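Local coordinates for protein pilin, type IV (Thermus thermophilus, PDB 4BHR) that probably serves as a type IV pilin, a membrane-tethered subunit linked to type IV pilus biogenesis and cell adhesion, represented here by its soluble periplasmic domain, at residues Ala6-Val11 and Gly73-Asp78; Arg12-Ala17 and Asp37-Asn42. All coordinates share one frame; numbering follows the deposited sequence.

In the fold
Both contacts use helix 6-20, one turn after another along it. Interaction 1 is buried: residues 6-11 pack on strand 74-78 of the antiparallel sheet. Interaction 2 is a surface contact, with more exposed residues: residues 12-17 meet the loop 37-42 that follows strand 34-35. Neither has a hydrogen bond between its own segments. Interaction 1 is made by aliphatic atoms: the valine methyls, Gln-8 CG and Phe-77 CB. Interaction 2 also sets methyl groups against backbone carbonyl oxygens. The two contacts touch. Tyr-10 OH of the first is hydrogen-bonded to Val-40 O of the second, and Phe-77 of the sheet packs on Arg-12 and Ala-15 of the helix.

Interaction 1: residues Ala6-Val11 and Gly73-Asp78; sequences AAQAYV and GSVSFD
This contact belongs to the helix-on-sheet core of the pilin domain, where Val-11 of helix 6-20 packs on Val-75 and Phe-77 of strand 74-78. The two segments run roughly parallel, at 27° between their N-to-C directions, with axes 8.6 Å apart at closest approach.

Val-11 and Val-75 share most of the packing. Val-11 CG1 stands anti to the backbone N (chi1 159°), which places it beside Phe-77 CB at 3.6 Å. The other methyl, Val-11 CG2, meets Val-75 CG1 at 4.1 Å, and here the two side chains slide past each other in opposite directions. Val-75 CG2 instead touches Gln-8 CG at 4.1 Å, and the two side chains cross at about a right angle. Only the aliphatic part of Gln-8 takes part in this touch.

Phe-77 CB points to the helix segment, but its ring leads away from it. The ring packs on Arg-12 and Ala-15 further along the helix and stacks edge-to-face with Phe-84. Ser-76 points its side chain the other way, and its OG is hydrogen-bonded to Thr-64 on the neighbouring strand.

Val-11 and Val-75 both also touch Phe-84 of strand 83-87. A helix laid on one face of an antiparallel sheet through such apolar side chains is typical of the globular domain of type IV pilins.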
# COMPACT_ATOMS: atom_id res chain seq x y z
N ALA A 6 10.87 3.59 -8.99
CA ALA A 6 11.04 2.51 -8.02
C ALA A 6 10.02 2.64 -6.89
O ALA A 6 9.43 1.63 -6.45
CB ALA A 6 12.45 2.53 -7.43
N ALA A 7 9.85 3.85 -6.35
CA ALA A 7 8.93 4.00 -5.23
C ALA A 7 7.49 3.70 -5.66
O ALA A 7 6.76 2.97 -4.96
CB ALA A 7 9.04 5.39 -4.62
N GLN A 8 7.10 4.21 -6.83
CA GLN A 8 5.75 3.90 -7.32
C GLN A 8 5.56 2.42 -7.57
O GLN A 8 4.52 1.87 -7.21
CB GLN A 8 5.46 4.62 -8.60
CG GLN A 8 5.52 6.11 -8.50
CD GLN A 8 5.49 6.74 -9.88
OE1 GLN A 8 6.38 7.54 -10.22
NE2 GLN A 8 4.47 6.37 -10.68
N ALA A 9 6.56 1.78 -8.17
CA ALA A 9 6.51 0.36 -8.40
C ALA A 9 6.36 -0.42 -7.10
O ALA A 9 5.49 -1.33 -7.00
CB ALA A 9 7.78 -0.09 -9.14
N TYR A 10 7.16 -0.03 -6.10
CA TYR A 10 7.07 -0.67 -4.80
C TYR A 10 5.66 -0.54 -4.21
O TYR A 10 5.12 -1.50 -3.70
CB TYR A 10 8.08 -0.08 -3.84
CG TYR A 10 8.05 -0.72 -2.45
CD1 TYR A 10 8.52 -2.01 -2.25
CD2 TYR A 10 7.55 -0.03 -1.36
CE1 TYR A 10 8.51 -2.59 -1.00
CE2 TYR A 10 7.53 -0.61 -0.09
CZ TYR A 10 8.03 -1.88 0.09
OH TYR A 10 8.02 -2.45 1.34
N VAL A 11 5.09 0.66 -4.27
CA VAL A 11 3.74 0.90 -3.75
C VAL A 11 2.70 0.01 -4.42
O VAL A 11 1.84 -0.62 -3.74
CB VAL A 11 3.37 2.39 -3.79
CG1 VAL A 11 1.88 2.61 -3.76
CG2 VAL A 11 4.13 3.15 -2.69
N GLY A 73 6.65 14.65 -2.18
CA GLY A 73 6.64 14.18 -0.80
C GLY A 73 6.27 12.73 -0.56
O GLY A 73 6.91 12.04 0.25
N SER A 74 5.22 12.27 -1.24
CA SER A 74 4.71 10.91 -1.01
C SER A 74 3.87 10.44 -2.19
O SER A 74 3.36 11.23 -3.00
CB SER A 74 3.86 10.86 0.29
OG SER A 74 2.77 11.76 0.22
N VAL A 75 3.72 9.13 -2.29
CA VAL A 75 2.94 8.53 -3.33
C VAL A 75 2.04 7.50 -2.63
O VAL A 75 2.47 6.88 -1.66
CB VAL A 75 3.80 7.89 -4.40
CG1 VAL A 75 4.91 7.02 -3.78
CG2 VAL A 75 2.94 7.14 -5.42
N SER A 76 0.83 7.42 -3.11
CA SER A 76 -0.27 6.62 -2.52
C SER A 76 -0.95 5.81 -3.53
O SER A 76 -0.96 6.18 -4.69
CB SER A 76 -1.37 7.57 -2.06
OG SER A 76 -1.33 7.46 -0.72
N PHE A 77 -1.50 4.66 -3.13
CA PHE A 77 -2.33 3.90 -4.04
C PHE A 77 -3.56 3.47 -3.27
O PHE A 77 -3.44 2.94 -2.19
CB PHE A 77 -1.59 2.68 -4.63
CG PHE A 77 -2.47 1.84 -5.49
CD1 PHE A 77 -3.26 0.84 -4.92
CD2 PHE A 77 -2.48 2.02 -6.87
CE1 PHE A 77 -4.06 0.03 -5.73
CE2 PHE A 77 -3.25 1.22 -7.68
CZ PHE A 77 -4.06 0.23 -7.09
N ASP A 78 -4.75 3.74 -3.82
CA ASP A 78 -6.04 3.48 -3.11
C ASP A 78 -6.77 2.41 -3.85
O ASP A 78 -7.05 2.56 -5.04
CB ASP A 78 -6.86 4.80 -3.10
CG ASP A 78 -8.20 4.67 -2.36
OD1 ASP A 78 -8.61 3.54 -2.03
OD2 ASP A 78 -8.83 5.72 -2.11

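Interaction 2: residues Arg12-Ala17 and Asp37-Asn42; sequences RNVATA and DQFVAN
Val-14 and Ala-17 of helix 6-20 meet Phe-39 and Val-40 in the loop after strand 34-35. Val-40 packs against the helix backbone through CG2. Its CG1 stands anti to the backbone N (chi1 180°), which leaves CG2 anti to the carbonyl carbon and directed at the helix. Val-40 CG2 lies 3.7 Å from Val-14 CA and also 3.7 Å from Asn-13 O. It therefore rests on the helix backbone as well as on side chains.

Val-14 offers its two methyls to different partners. Val-14 CG2 packs on Val-40 CG2 at 3.9 Å. Val-14 CG1 comes to 4.2 Å from Phe-39 CB, where the two side chains cross at about a right angle.

Ala-17 sits one turn further on and points its methyl at the loop. Ala-17 CB is 3.6 Å from Phe-39 O, and it also touches Phe-39 CB and Val-40 CG2. Phe-39 CG lies anti to its carbonyl carbon (chi1 -64°), with CB set against Ala-17 CB and Val-14 CG1. The Phe-39 ring itself meets Ala-17 O and Val-14 CG1 obliquely. It also packs on Pro-30, Leu-32 and Val-52.

Asn-13 O accepts the helix hydrogen bond from Ala-17 N, and the Val-40 CG2 methyl simply packs beside it. Val-40 O is hydrogen-bonded to Tyr-10 OH one turn earlier in the helix. With no hydrogen bond between the two segments, the contact rests on apolar packing, and the Tyr-10 OH to Val-40 O bond adds a polar tie from the preceding turn.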
# COMPACT_ATOMS: atom_id res chain seq x y z
N ARG A 12 2.80 -0.13 -5.75
CA ARG A 12 1.83 -0.90 -6.48
C ARG A 12 2.02 -2.38 -6.17
O ARG A 12 1.05 -3.13 -6.06
CB ARG A 12 1.94 -0.63 -7.99
CG ARG A 12 0.82 -1.29 -8.81
CD ARG A 12 -0.54 -0.75 -8.43
NE ARG A 12 -1.69 -1.41 -9.08
CZ ARG A 12 -2.24 -2.53 -8.64
NH1 ARG A 12 -1.71 -3.17 -7.59
NH2 ARG A 12 -3.29 -3.02 -9.26
N ASN A 13 3.29 -2.81 -6.05
CA ASN A 13 3.58 -4.18 -5.72
C ASN A 13 3.13 -4.55 -4.29
O ASN A 13 2.62 -5.65 -4.04
CB ASN A 13 5.06 -4.49 -5.97
CG ASN A 13 5.47 -4.35 -7.46
OD1 ASN A 13 4.65 -4.48 -8.40
ND2 ASN A 13 6.75 -4.07 -7.67
N VAL A 14 3.24 -3.60 -3.36
CA VAL A 14 2.71 -3.79 -2.00
C VAL A 14 1.20 -3.97 -2.08
O VAL A 14 0.62 -4.84 -1.42
CB VAL A 14 3.08 -2.63 -1.07
CG1 VAL A 14 2.26 -2.68 0.23
CG2 VAL A 14 4.55 -2.65 -0.73
N ALA A 15 0.55 -3.13 -2.87
CA ALA A 15 -0.91 -3.27 -3.02
C ALA A 15 -1.34 -4.63 -3.58
O ALA A 15 -2.24 -5.26 -3.04
CB ALA A 15 -1.46 -2.12 -3.88
N THR A 16 -0.64 -5.12 -4.60
CA THR A 16 -0.82 -6.50 -5.09
C THR A 16 -0.68 -7.56 -4.01
O THR A 16 -1.54 -8.48 -3.89
CB THR A 16 0.13 -6.79 -6.27
OG1 THR A 16 -0.21 -5.90 -7.33
CG2 THR A 16 -0.08 -8.25 -6.77
N ALA A 17 0.36 -7.41 -3.18
CA ALA A 17 0.62 -8.34 -2.10
C ALA A 17 -0.43 -8.30 -0.99
O ALA A 17 -0.77 -9.33 -0.41
CB ALA A 17 2.04 -8.11 -1.54
N ASP A 37 6.64 -3.35 4.66
CA ASP A 37 7.61 -4.46 4.55
C ASP A 37 7.06 -5.77 5.13
O ASP A 37 7.70 -6.81 5.07
CB ASP A 37 8.99 -4.05 5.09
CG ASP A 37 9.00 -3.83 6.60
OD1 ASP A 37 7.99 -4.11 7.28
OD2 ASP A 37 10.06 -3.38 7.09
N GLN A 38 5.83 -5.73 5.63
CA GLN A 38 5.13 -6.94 6.04
C GLN A 38 4.48 -7.58 4.83
O GLN A 38 4.00 -8.72 4.90
CB GLN A 38 4.11 -6.64 7.15
CG GLN A 38 4.74 -6.08 8.42
CD GLN A 38 5.87 -6.95 8.95
OE1 GLN A 38 7.07 -6.70 8.69
NE2 GLN A 38 5.50 -8.00 9.68
N PHE A 39 4.51 -6.89 3.70
CA PHE A 39 3.95 -7.40 2.46
C PHE A 39 4.98 -7.61 1.37
O PHE A 39 4.90 -8.57 0.63
CB PHE A 39 2.83 -6.44 1.96
CG PHE A 39 1.68 -6.36 2.92
CD1 PHE A 39 0.74 -7.40 2.98
CD2 PHE A 39 1.55 -5.29 3.81
CE1 PHE A 39 -0.28 -7.38 3.94
CE2 PHE A 39 0.51 -5.25 4.75
CZ PHE A 39 -0.41 -6.30 4.79
N VAL A 40 5.88 -6.64 1.22
CA VAL A 40 7.01 -6.70 0.26
C VAL A 40 8.27 -6.19 0.96
O VAL A 40 8.34 -5.01 1.42
CB VAL A 40 6.75 -5.86 -1.01
CG1 VAL A 40 7.91 -5.93 -1.98
CG2 VAL A 40 5.46 -6.28 -1.70
N ALA A 41 9.26 -7.08 1.09
CA ALA A 41 10.55 -6.73 1.67
C ALA A 41 11.36 -5.76 0.80
O ALA A 41 11.14 -5.61 -0.39
CB ALA A 41 11.36 -8.02 1.91
N ASN A 42 12.34 -5.11 1.43
CA ASN A 42 13.31 -4.25 0.75
C ASN A 42 12.81 -3.07 -0.06
O ASN A 42 12.98 -3.02 -1.27
CB ASN A 42 14.27 -5.08 -0.07
CG ASN A 42 15.05 -6.03 0.79
OD1 ASN A 42 15.41 -5.69 1.92
ND2 ASN A 42 15.30 -7.21 0.29